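Local coordinates for protein phytoene synthase (PDB 5IYS) that binds a farnesyl thiodiphosphate inhibitor with magnesium and probably joins two isoprenoid diphosphates head to head, as squalene, dehydrosqualene and phytoene synthases do, at residues M101-A104 and P105-M109. Sequence-based numbering, arbitrary orientation.
With FPS (S-[(2E,6E)-3,7,11-trimethyldodeca-2,6,10-trienyl] trihydrogen thiodiphosphate), chain H.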
loop_
_atom_site.group_PDB
_atom_site.type_symbol
_atom_site.label_atom_id
_atom_site.label_comp_id
_atom_site.label_asym_id
_atom_site.label_seq_id
_atom_site.Cartn_x
_atom_site.Cartn_y
_atom_site.Cartn_z
ATOM N N MET A 101 -9.754 -15.967 2.556
ATOM C CA MET A 101 -8.876 -15.254 1.638
ATOM C C MET A 101 -9.183 -15.695 0.211
ATOM O O MET A 101 -9.563 -16.846 -0.001
ATOM C CB MET A 101 -7.439 -15.658 1.988
ATOM C CG MET A 101 -7.085 -15.217 3.405
ATOM S SD MET A 101 -6.795 -13.428 3.565
ATOM C CE MET A 101 -5.291 -13.246 2.596
ATOM N N VAL A 102 -8.918 -14.822 -0.758
ATOM C CA VAL A 102 -9.128 -15.142 -2.177
ATOM C C VAL A 102 -7.877 -14.836 -2.985
ATOM O O VAL A 102 -7.182 -13.847 -2.735
ATOM C CB VAL A 102 -10.388 -14.435 -2.759
ATOM C CG1 VAL A 102 -11.626 -14.870 -1.972
ATOM C CG2 VAL A 102 -10.272 -12.941 -2.628
ATOM N N THR A 103 -7.591 -15.634 -4.004
ATOM C CA THR A 103 -6.339 -15.445 -4.731
ATOM C C THR A 103 -6.400 -14.325 -5.778
ATOM O O THR A 103 -5.360 -13.862 -6.226
ATOM C CB THR A 103 -5.885 -16.734 -5.453
ATOM O OG1 THR A 103 -6.927 -17.178 -6.343
ATOM C CG2 THR A 103 -5.556 -17.821 -4.422
ATOM N N ALA A 104 -7.594 -13.913 -6.202
ATOM C CA ALA A 104 -7.702 -12.940 -7.292
ATOM C C ALA A 104 -6.903 -11.651 -7.113
ATOM O O ALA A 104 -6.209 -11.249 -8.035
ATOM C CB ALA A 104 -9.193 -12.604 -7.625
ATOM N N PRO A 105 -6.904 -11.056 -5.897
ATOM C CA PRO A 105 -6.163 -9.800 -5.802
ATOM C C PRO A 105 -4.659 -10.048 -5.771
ATOM O O PRO A 105 -3.877 -9.163 -6.143
ATOM C CB PRO A 105 -6.656 -9.144 -4.505
ATOM C CG PRO A 105 -7.440 -10.211 -3.758
ATOM C CD PRO A 105 -7.796 -11.311 -4.754
ATOM N N PHE A 106 -4.252 -11.258 -5.416
ATOM C CA PHE A 106 -2.815 -11.589 -5.425
ATOM C C PHE A 106 -2.330 -11.634 -6.875
ATOM O O PHE A 106 -1.233 -11.164 -7.190
ATOM C CB PHE A 106 -2.551 -12.945 -4.729
ATOM C CG PHE A 106 -2.750 -12.899 -3.233
ATOM C CD1 PHE A 106 -4.021 -12.983 -2.683
ATOM C CD2 PHE A 106 -1.667 -12.696 -2.392
ATOM C CE1 PHE A 106 -4.208 -12.868 -1.296
ATOM C CE2 PHE A 106 -1.838 -12.647 -1.025
ATOM C CZ PHE A 106 -3.122 -12.692 -0.480
ATOM N N PHE A 107 -3.181 -12.154 -7.762
ATOM C CA PHE A 107 -2.876 -12.214 -9.187
ATOM C C PHE A 107 -2.832 -10.778 -9.735
ATOM O O PHE A 107 -1.939 -10.416 -10.489
ATOM C CB PHE A 107 -3.994 -13.012 -9.885
ATOM C CG PHE A 107 -3.804 -14.500 -9.868
ATOM C CD1 PHE A 107 -2.786 -15.095 -10.616
ATOM C CD2 PHE A 107 -4.673 -15.312 -9.159
ATOM C CE1 PHE A 107 -2.625 -16.484 -10.622
ATOM C CE2 PHE A 107 -4.579 -16.698 -9.228
ATOM C CZ PHE A 107 -3.527 -17.284 -9.921
ATOM N N ASP A 108 -3.797 -9.954 -9.334
ATOM C CA ASP A 108 -3.820 -8.541 -9.715
ATOM C C ASP A 108 -2.526 -7.792 -9.351
ATOM O O ASP A 108 -2.066 -6.957 -10.117
ATOM C CB ASP A 108 -5.060 -7.821 -9.135
ATOM C CG ASP A 108 -6.369 -8.276 -9.774
ATOM O OD1 ASP A 108 -6.299 -8.876 -10.875
ATOM O OD2 ASP A 108 -7.478 -7.999 -9.221
ATOM N N MET A 109 -2.032 -7.959 -8.127
ATOM C CA MET A 109 -0.737 -7.411 -7.737
ATOM C C MET A 109 0.393 -7.802 -8.709
ATOM O O MET A 109 1.174 -6.946 -9.123
ATOM C CB MET A 109 -0.403 -7.845 -6.294
ATOM C CG MET A 109 1.014 -7.499 -5.769
ATOM S SD MET A 109 1.349 -5.732 -5.825
ATOM C CE MET A 109 0.595 -5.117 -4.306
HETATM C C1 FPS H . 5.030 0.437 -2.435
HETATM S S1 FPS H . 4.718 1.691 -3.638
HETATM C C2 FPS H . 4.765 -0.918 -3.044
HETATM C C3 FPS H . 3.548 -1.394 -3.362
HETATM C C4 FPS H . 2.282 -0.587 -3.243
HETATM C C5 FPS H . 3.468 -2.798 -3.917
HETATM C C6 FPS H . 3.674 -3.848 -2.825
HETATM C C7 FPS H . 2.826 -3.535 -1.604
HETATM C C8 FPS H . 3.344 -3.573 -0.368
HETATM C C10 FPS H . 2.430 -3.185 0.771
HETATM C C9 FPS H . 4.797 -3.891 -0.136
HETATM C C11 FPS H . 1.708 -4.364 1.384
HETATM C C12 FPS H . 1.224 -3.810 2.718
HETATM C C13 FPS H . 0.479 -4.504 3.599
HETATM C C14 FPS H . 0.041 -5.919 3.374
HETATM C C15 FPS H . 0.057 -3.817 4.859
HETATM P PA FPS H . 6.604 1.901 -4.390
HETATM O O1A FPS H . 7.044 0.613 -4.981
HETATM O O2A FPS H . 6.572 3.027 -5.540
HETATM O O3A FPS H . 7.513 2.570 -3.227
HETATM P PB FPS H . 8.696 1.906 -2.391
HETATM O O1B FPS H . 9.924 2.691 -2.767
HETATM O O2B FPS H . 8.924 0.443 -2.706
HETATM O O3B FPS H . 8.325 2.055 -0.931
#
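Phe107 N and Thr103 O, 3.2 Å apart, make the first i-to-i+4 bond of helix 104-116, at its N-terminal turn in the all-helical squalene/phytoene synthase fold. The carbonyl of Thr103 also accepts a weak bond from Phe106 N, and Asp108 N bonds to Ala104 O at 3.0 Å. Proline suits position 105, in the first turn, where a backbone N-H would have no preceding turn to bond to.

The inner side is buried. Bent at both chi2 and chi3 (-74° and -67°), Met101 follows Val48, Val95 and Phe96 with its pliable chain and brings its methyl CE to the rim of the Phe106 ring, 3.8 Å from CZ and in the ring plane. The flat Phe106 ring suits a site among Phe51, which it meets edge-to-face, Phe96 and Leu75. Further along, Met109 sets CE 3.6 Å from C6 of the farnesyl chain, apolar against apolar.

Between the two sides, Thr103 lies alongside Phe107, whose ring rests on helix 65-80; Thr103 OG1 nears Phe107 CE2 at 3.8 Å and is hydrogen-bonded to Asn79 OD1.

Val102 and Ala104 form the solvent side, where a small methyl suffices for Ala104. Val102 CG2 touches Pro105 CD at 3.6 Å, whereas Val102 O lies in the plane of the Phe106 ring, 3.3 Å from its edge carbon CD1.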